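Local coordinates for Alr1010 protein (Nostoc, PDB 3URG), which probably binds calcium ions, and here holds a sodium ion, at residues A[53-58]-A[129-134]; A[136-139]-A[143-146]. All blocks are in the same frame, centred on the assembly; numbering follows the deposited sequence.

Interaction 1: A[53-58]-A[129-134]; sequences YYYLDD and TQEAIA. With NA (sodium ion), chain C.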
ATOM      1  N   TYR A  53      -8.240   1.381   3.144  1.00 34.99           N
ATOM      2  CA  TYR A  53      -8.299   2.114   1.883  1.00 37.40           C
ATOM      3  C   TYR A  53      -8.367   3.618   2.149  1.00 36.65           C
ATOM      4  O   TYR A  53      -7.591   4.397   1.587  1.00 32.48           O
ATOM      5  CB  TYR A  53      -9.507   1.667   1.036  1.00 36.59           C
ATOM      6  CG  TYR A  53      -9.562   2.311  -0.339  1.00 37.30           C
ATOM      7  CD1 TYR A  53      -8.929   1.718  -1.430  1.00 42.37           C
ATOM      8  CD2 TYR A  53     -10.238   3.507  -0.545  1.00 39.19           C
ATOM      9  CE1 TYR A  53      -8.974   2.296  -2.696  1.00 48.65           C
ATOM     10  CE2 TYR A  53     -10.280   4.101  -1.817  1.00 40.39           C
ATOM     11  CZ  TYR A  53      -9.651   3.486  -2.878  1.00 46.91           C
ATOM     12  OH  TYR A  53      -9.697   4.060  -4.126  1.00 55.20           O
ATOM     13  N   TYR A  54      -9.310   4.022   2.995  1.00 31.86           N
ATOM     14  CA  TYR A  54      -9.453   5.429   3.379  1.00 36.58           C
ATOM     15  C   TYR A  54      -8.242   5.959   4.133  1.00 37.80           C
ATOM     16  O   TYR A  54      -7.837   7.107   3.944  1.00 37.12           O
ATOM     17  CB  TYR A  54     -10.718   5.650   4.228  1.00 40.43           C
ATOM     18  CG  TYR A  54     -12.015   5.536   3.431  1.00 50.81           C
ATOM     19  CD1 TYR A  54     -12.061   5.905   2.095  1.00 49.91           C
ATOM     20  CD2 TYR A  54     -13.193   5.076   4.027  1.00 53.34           C
ATOM     21  CE1 TYR A  54     -13.235   5.809   1.360  1.00 61.28           C
ATOM     22  CE2 TYR A  54     -14.378   4.982   3.299  1.00 55.69           C
ATOM     23  CZ  TYR A  54     -14.391   5.352   1.969  1.00 68.10           C
ATOM     24  OH  TYR A  54     -15.557   5.264   1.235  1.00 81.63           O
ATOM     25  N   TYR A  55      -7.664   5.144   5.005  1.00 33.68           N
ATOM     26  CA  TYR A  55      -6.488   5.613   5.730  1.00 29.98           C
ATOM     27  C   TYR A  55      -5.355   5.949   4.747  1.00 35.51           C
ATOM     28  O   TYR A  55      -4.781   7.034   4.795  1.00 33.43           O
ATOM     29  CB  TYR A  55      -6.031   4.610   6.797  1.00 29.78           C
ATOM     30  CG  TYR A  55      -4.670   4.929   7.405  1.00 34.19           C
ATOM     31  CD1 TYR A  55      -4.522   5.909   8.388  1.00 43.83           C
ATOM     32  CD2 TYR A  55      -3.539   4.236   6.998  1.00 42.97           C
ATOM     33  CE1 TYR A  55      -3.271   6.186   8.948  1.00 45.71           C
ATOM     34  CE2 TYR A  55      -2.293   4.505   7.550  1.00 47.05           C
ATOM     35  CZ  TYR A  55      -2.163   5.473   8.517  1.00 47.31           C
ATOM     36  OH  TYR A  55      -0.905   5.711   9.039  1.00 56.70           O
ATOM     37  N   LEU A  56      -5.058   5.038   3.849  1.00 29.64           N
ATOM     38  CA  LEU A  56      -3.990   5.221   2.907  1.00 28.73           C
ATOM     39  C   LEU A  56      -4.255   6.382   1.962  1.00 34.32           C
ATOM     40  O   LEU A  56      -3.404   7.195   1.713  1.00 33.25           O
ATOM     41  CB  LEU A  56      -3.754   3.940   2.140  1.00 28.16           C
ATOM     42  CG  LEU A  56      -3.105   2.797   2.889  1.00 28.54           C
ATOM     43  CD1 LEU A  56      -3.100   1.573   2.122  1.00 29.98           C
ATOM     44  CD2 LEU A  56      -1.761   3.118   3.347  1.00 26.98           C
ATOM     45  N   ASP A  57      -5.479   6.469   1.505  1.00 30.38           N
ATOM     46  CA  ASP A  57      -5.895   7.568   0.653  1.00 31.98           C
ATOM     47  C   ASP A  57      -5.742   8.891   1.370  1.00 40.21           C
ATOM     48  O   ASP A  57      -5.433   9.889   0.750  1.00 41.75           O
ATOM     49  CB  ASP A  57      -7.346   7.427   0.215  1.00 34.59           C
ATOM     50  CG  ASP A  57      -7.671   8.290  -0.998  1.00 48.80           C
ATOM     51  OD1 ASP A  57      -8.863   8.603  -1.208  1.00 55.66           O
ATOM     52  OD2 ASP A  57      -6.734   8.651  -1.743  1.00 48.48           O
ATOM     53  N   ASP A  58      -5.994   8.902   2.671  1.00 37.07           N
ATOM     54  CA  ASP A  58      -5.881  10.124   3.454  1.00 40.88           C
ATOM     55  C   ASP A  58      -4.449  10.495   3.819  1.00 44.80           C
ATOM     56  O   ASP A  58      -4.122  11.672   3.922  1.00 45.48           O
ATOM     57  CB  ASP A  58      -6.677   9.976   4.741  1.00 45.53           C
ATOM     58  CG  ASP A  58      -7.837  10.928   4.805  1.00 71.88           C
ATOM     59  OD1 ASP A  58      -7.599  12.122   5.102  1.00 77.86           O
ATOM     60  OD2 ASP A  58      -8.977  10.483   4.544  1.00 77.93           O
ATOM     61  N   THR A 129       3.958   9.934   4.639  1.00 31.50           N
ATOM     62  CA  THR A 129       3.734   8.998   3.534  1.00 29.39           C
ATOM     63  C   THR A 129       4.529   7.736   3.819  1.00 34.61           C
ATOM     64  O   THR A 129       4.013   6.612   3.729  1.00 34.19           O
ATOM     65  CB  THR A 129       4.191   9.608   2.175  1.00 31.83           C
ATOM     66  OG1 THR A 129       3.346  10.710   1.840  1.00 33.17           O
ATOM     67  CG2 THR A 129       4.123   8.586   1.055  1.00 27.71           C
ATOM     68  N   GLN A 130       5.801   7.934   4.161  1.00 34.12           N
ATOM     69  CA  GLN A 130       6.671   6.822   4.513  1.00 34.67           C
ATOM     70  C   GLN A 130       6.069   5.984   5.650  1.00 33.90           C
ATOM     71  O   GLN A 130       6.082   4.754   5.607  1.00 38.95           O
ATOM     72  CB  GLN A 130       8.038   7.363   4.919  1.00 44.11           C
ATOM     73  CG  GLN A 130       8.895   6.404   5.713  1.00 62.30           C
ATOM     74  CD  GLN A 130       9.912   7.135   6.579  1.00 82.54           C
ATOM     75  OE1 GLN A 130      11.036   7.399   6.147  1.00 86.92           O
ATOM     76  NE2 GLN A 130       9.515   7.475   7.807  1.00 87.97           N
ATOM     77  N   GLU A 131       5.558   6.653   6.681  1.00 32.65           N
ATOM     78  CA  GLU A 131       4.952   5.946   7.805  1.00 32.70           C
ATOM     79  C   GLU A 131       3.766   5.067   7.386  1.00 36.78           C
ATOM     80  O   GLU A 131       3.675   3.897   7.780  1.00 37.15           O
ATOM     81  CB  GLU A 131       4.520   6.944   8.878  1.00 38.89           C
ATOM     82  CG  GLU A 131       3.922   6.298  10.117  1.00 37.15           C
ATOM     83  CD  GLU A 131       3.585   7.328  11.167  1.00 44.71           C
ATOM     84  OE1 GLU A 131       2.426   7.788  11.193  1.00 48.99           O
ATOM     85  OE2 GLU A 131       4.488   7.685  11.956  1.00 46.92           O
ATOM     86  N   ALA A 132       2.861   5.630   6.587  1.00 31.85           N
ATOM     87  CA  ALA A 132       1.672   4.892   6.144  1.00 32.51           C
ATOM     88  C   ALA A 132       2.060   3.688   5.295  1.00 33.70           C
ATOM     89  O   ALA A 132       1.495   2.613   5.424  1.00 28.65           O
ATOM     90  CB  ALA A 132       0.726   5.801   5.375  1.00 32.21           C
ATOM     91  N   ILE A 133       3.030   3.861   4.412  1.00 33.43           N
ATOM     92  CA  ILE A 133       3.505   2.712   3.650  1.00 32.28           C
ATOM     93  C   ILE A 133       4.099   1.632   4.561  1.00 32.47           C
ATOM     94  O   ILE A 133       3.808   0.445   4.393  1.00 34.04           O
ATOM     95  CB  ILE A 133       4.538   3.125   2.586  1.00 31.08           C
ATOM     96  CG1 ILE A 133       3.860   3.973   1.503  1.00 26.72           C
ATOM     97  CG2 ILE A 133       5.145   1.883   1.946  1.00 35.63           C
ATOM     98  CD1 ILE A 133       4.850   4.528   0.459  1.00 35.63           C
ATOM     99  N   ALA A 134       4.936   2.050   5.514  1.00 33.68           N
ATOM    100  CA  ALA A 134       5.513   1.133   6.499  1.00 35.95           C
ATOM    101  C   ALA A 134       4.448   0.412   7.341  1.00 31.38           C
ATOM    102  O   ALA A 134       4.625  -0.750   7.716  1.00 32.29           O
ATOM    103  CB  ALA A 134       6.480   1.879   7.406  1.00 39.15           C
TER
HETATM  104 NA    NA C 127      -3.772  11.593  -0.117  1.00 47.87          NA
HETATM  105  O   HOH W   1      -6.050  11.574  -1.832  1.00 45.62           O
HETATM  106  O   HOH W   2      -4.358  13.510   1.766  1.00 53.85           O
HETATM  107  O   HOH W   3      -2.789  13.582  -1.747  1.00 54.27           O
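Y55 and L56 reach A132 through different first torsions. In Y55, CG stands trans to the backbone N (chi1 169°), which sends the phenol out across to the other helix, so that its CE2 and OH end lies beside the A132 methyl. In L56, CG is trans to the carbonyl carbon instead (chi1 -72°), and the CD2 branch comes up against the same alanine. The A132 methyl touches two side chains: CB lies 3.9 Å from CE2 of Y55, meeting the ring obliquely, and 4.2 Å from CD2 of L56. That leucine branch also rests against the backbone, with CD2 of L56 3.9 Å from O of A132. With a small residue at the meeting point, the CA atoms of L56 and A132 come to 6.5 Å, while the short segments run nearly antiparallel. L56 also packs on M98, and the ring of Y55 on R33 and I38 of helix 28-39.

The C-terminal end of the same helix is polar. A sodium ion takes O of D57 at 2.5 Å, three waters and O of L60. The first water donates to OD2 of D57 (3.0 Å), and the second to O of D58 (2.8 Å), so the D57 carboxylate reaches the ion through the first. Backbone carbonyls near a helix C-terminus would be expected to favour a cation here, though whether calcium uses the same position is not established. No hydrogen bond joins 53-58 to 129-134: between them the chemistry is van der Waals contact, and the cation is held at the end of helix 45-59.

Interaction 2: A[136-139]-A[143-146]; sequences WLYW and GYKF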
ATOM      1  N   TRP A 136       1.459  -0.375   6.345  1.00 30.59           N
ATOM      2  CA  TRP A 136       0.832  -1.370   5.474  1.00 30.09           C
ATOM      3  C   TRP A 136       1.765  -2.571   5.302  1.00 29.71           C
ATOM      4  O   TRP A 136       1.344  -3.716   5.424  1.00 30.53           O
ATOM      5  CB  TRP A 136       0.477  -0.744   4.111  1.00 35.39           C
ATOM      6  CG  TRP A 136      -0.023  -1.744   3.094  1.00 34.91           C
ATOM      7  CD1 TRP A 136       0.533  -2.022   1.881  1.00 30.79           C
ATOM      8  CD2 TRP A 136      -1.170  -2.599   3.215  1.00 32.80           C
ATOM      9  NE1 TRP A 136      -0.195  -2.987   1.234  1.00 32.43           N
ATOM     10  CE2 TRP A 136      -1.247  -3.363   2.031  1.00 35.55           C
ATOM     11  CE3 TRP A 136      -2.135  -2.795   4.210  1.00 30.27           C
ATOM     12  CZ2 TRP A 136      -2.253  -4.305   1.808  1.00 34.98           C
ATOM     13  CZ3 TRP A 136      -3.149  -3.738   3.979  1.00 32.05           C
ATOM     14  CH2 TRP A 136      -3.189  -4.481   2.795  1.00 36.53           C
ATOM     15  N   LEU A 137       3.039  -2.302   5.019  1.00 29.43           N
ATOM     16  CA  LEU A 137       4.038  -3.369   4.946  1.00 31.87           C
ATOM     17  C   LEU A 137       4.106  -4.181   6.250  1.00 37.84           C
ATOM     18  O   LEU A 137       4.258  -5.407   6.231  1.00 34.86           O
ATOM     19  CB  LEU A 137       5.412  -2.785   4.602  1.00 31.55           C
ATOM     20  CG  LEU A 137       5.468  -2.163   3.204  1.00 41.40           C
ATOM     21  CD1 LEU A 137       6.834  -1.530   2.909  1.00 46.39           C
ATOM     22  CD2 LEU A 137       5.126  -3.224   2.168  1.00 43.43           C
ATOM     23  N   TYR A 138       3.980  -3.494   7.381  1.00 32.64           N
ATOM     24  CA  TYR A 138       3.970  -4.169   8.672  1.00 34.53           C
ATOM     25  C   TYR A 138       2.762  -5.098   8.827  1.00 35.20           C
ATOM     26  O   TYR A 138       2.897  -6.242   9.252  1.00 33.40           O
ATOM     27  CB  TYR A 138       4.001  -3.136   9.808  1.00 30.25           C
ATOM     28  CG  TYR A 138       3.715  -3.733  11.174  1.00 33.99           C
ATOM     29  CD1 TYR A 138       2.452  -3.635  11.744  1.00 32.86           C
ATOM     30  CD2 TYR A 138       4.719  -4.370  11.904  1.00 37.47           C
ATOM     31  CE1 TYR A 138       2.181  -4.186  13.001  1.00 32.13           C
ATOM     32  CE2 TYR A 138       4.459  -4.911  13.161  1.00 36.29           C
ATOM     33  CZ  TYR A 138       3.189  -4.821  13.700  1.00 35.70           C
ATOM     34  OH  TYR A 138       2.930  -5.361  14.951  1.00 37.46           O
ATOM     35  N   TRP A 139       1.580  -4.590   8.495  1.00 33.90           N
ATOM     36  CA  TRP A 139       0.353  -5.380   8.535  1.00 33.93           C
ATOM     37  C   TRP A 139       0.516  -6.698   7.761  1.00 36.15           C
ATOM     38  O   TRP A 139       0.143  -7.772   8.248  1.00 30.45           O
ATOM     39  CB  TRP A 139      -0.797  -4.524   7.975  1.00 29.30           C
ATOM     40  CG  TRP A 139      -2.110  -5.218   7.701  1.00 30.60           C
ATOM     41  CD1 TRP A 139      -2.460  -5.876   6.561  1.00 32.59           C
ATOM     42  CD2 TRP A 139      -3.264  -5.247   8.553  1.00 31.70           C
ATOM     43  NE1 TRP A 139      -3.754  -6.341   6.662  1.00 34.14           N
ATOM     44  CE2 TRP A 139      -4.267  -5.959   7.872  1.00 34.47           C
ATOM     45  CE3 TRP A 139      -3.542  -4.750   9.834  1.00 29.17           C
ATOM     46  CZ2 TRP A 139      -5.522  -6.198   8.431  1.00 32.62           C
ATOM     47  CZ3 TRP A 139      -4.788  -4.982  10.379  1.00 29.07           C
ATOM     48  CH2 TRP A 139      -5.759  -5.698   9.681  1.00 36.05           C
ATOM     49  N   GLY A 143       1.182 -11.005   8.857  1.00 39.65           N
ATOM     50  CA  GLY A 143       0.280 -12.044   8.402  1.00 40.87           C
ATOM     51  C   GLY A 143      -1.179 -11.685   8.610  1.00 42.44           C
ATOM     52  O   GLY A 143      -2.052 -12.542   8.519  1.00 45.57           O
ATOM     53  N   TYR A 144      -1.455 -10.417   8.892  1.00 32.13           N
ATOM     54  CA  TYR A 144      -2.838  -9.991   9.077  1.00 38.84           C
ATOM     55  C   TYR A 144      -3.550  -9.966   7.731  1.00 35.07           C
ATOM     56  O   TYR A 144      -2.944  -9.665   6.712  1.00 36.40           O
ATOM     57  CB  TYR A 144      -2.916  -8.595   9.715  1.00 38.69           C
ATOM     58  CG  TYR A 144      -2.241  -8.479  11.069  1.00 40.23           C
ATOM     59  CD1 TYR A 144      -2.120  -9.581  11.907  1.00 37.04           C
ATOM     60  CD2 TYR A 144      -1.737  -7.260  11.514  1.00 37.85           C
ATOM     61  CE1 TYR A 144      -1.505  -9.478  13.141  1.00 42.97           C
ATOM     62  CE2 TYR A 144      -1.115  -7.149  12.748  1.00 36.35           C
ATOM     63  CZ  TYR A 144      -1.005  -8.262  13.554  1.00 38.19           C
ATOM     64  OH  TYR A 144      -0.394  -8.159  14.785  1.00 38.26           O
ATOM     65  N   LYS A 145      -4.842 -10.262   7.734  1.00 41.44           N
ATOM     66  CA  LYS A 145      -5.639 -10.094   6.524  1.00 47.67           C
ATOM     67  C   LYS A 145      -7.018  -9.562   6.873  1.00 42.08           C
ATOM     68  O   LYS A 145      -7.480  -9.721   8.000  1.00 45.86           O
ATOM     69  CB  LYS A 145      -5.732 -11.401   5.727  1.00 55.51           C
ATOM     70  CG  LYS A 145      -5.641 -12.651   6.564  1.00 60.01           C
ATOM     71  CD  LYS A 145      -5.416 -13.883   5.692  1.00 74.58           C
ATOM     72  CE  LYS A 145      -5.361 -15.158   6.530  1.00 83.80           C
ATOM     73  NZ  LYS A 145      -5.127 -16.370   5.692  1.00 86.98           N
ATOM     74  N   PHE A 146      -7.663  -8.914   5.909  1.00 41.14           N
ATOM     75  CA  PHE A 146      -8.935  -8.258   6.169  1.00 40.14           C
ATOM     76  C   PHE A 146      -9.946  -9.247   6.761  1.00 45.45           C
ATOM     77  O   PHE A 146     -10.104 -10.334   6.218  1.00 47.25           O
ATOM     78  CB  PHE A 146      -9.471  -7.642   4.883  1.00 35.44           C
ATOM     79  CG  PHE A 146      -8.545  -6.616   4.270  1.00 34.16           C
ATOM     80  CD1 PHE A 146      -7.873  -5.698   5.071  1.00 34.41           C
ATOM     81  CD2 PHE A 146      -8.353  -6.564   2.901  1.00 34.19           C
ATOM     82  CE1 PHE A 146      -7.017  -4.750   4.508  1.00 34.95           C
ATOM     83  CE2 PHE A 146      -7.497  -5.610   2.329  1.00 36.76           C
ATOM     84  CZ  PHE A 146      -6.830  -4.709   3.141  1.00 42.53           C
TER
HETATM   85  O   HOH W   4      -5.013  -7.591   4.234  1.00 40.91           O
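The hydroxyls of Y138 and Y144 both hydrogen-bond to OE2 of E31, so one carboxylate oxygen joins the two tyrosines, whose OH atoms stay 4.3 Å apart; Y138 OH also bonds D27 N, and Y144 OH bonds R142 NE. Two hydroxyls meeting on one oxygen would be expected to favour the charged form of that carboxylate. Between the segments the direct hydrogen bond is from N of Y144 to O of W139 (3.2 Å, C=O...N angle 164°). It belongs to the Schellman motif that ends helix 127-141, where G143 takes the positive phi suited to glycine.

The turn folds the tail back over W139. CB of Y144 sits over the centre of the six-membered ring of W139, 3.6 Å from its centroid, in a CH-pi contact. The ring of Y144 presents its edge to the same indole face, a T-shaped pair with planes at 72°, and CD2 of Y144 comes to 3.5 Å from CE3 of W139. W139 has CG trans to its backbone N (chi1 170°), which lays the indole alongside the returning chain. Its NE1 donates in the ring plane to a water at 3.0 Å; that water lies over the face of F146 and takes a weak bond from F146 N.

F146 reaches further back along the helix: its CZ is 3.7 Å from CH2 of W136, rim against rim, and its CD1 touches CZ2 of W139. The four rings W136, W139, Y144 and F146 form one aromatic cluster. W52 of helix 45-59 adds edge-to-face contacts with W136 and W139, F146 lies on K45 and A49 of that helix, and I34 and I39 of helix 28-39 pack on W139.

The two contacts follow one another along helix 127-141, interaction 1 ending at residue 134 and interaction 2 opening at 136, with centres 13 Å apart. The earlier turns of the helix lie against helix 45-59; the later ones receive the C-terminal tail. Helices 28-39 and 45-59 border both, so the three helices and the tail pack together as one helical part of the fold, while all strands of the antiparallel sheet fall between the two segments of interaction 1. Helix 45-59 carries Y53 of the nitrobenzoate pocket and D57 of the sodium site; interaction 1 joins it to helix 127-141, and the aromatic cluster of interaction 2 borders it through W52, K45 and A49.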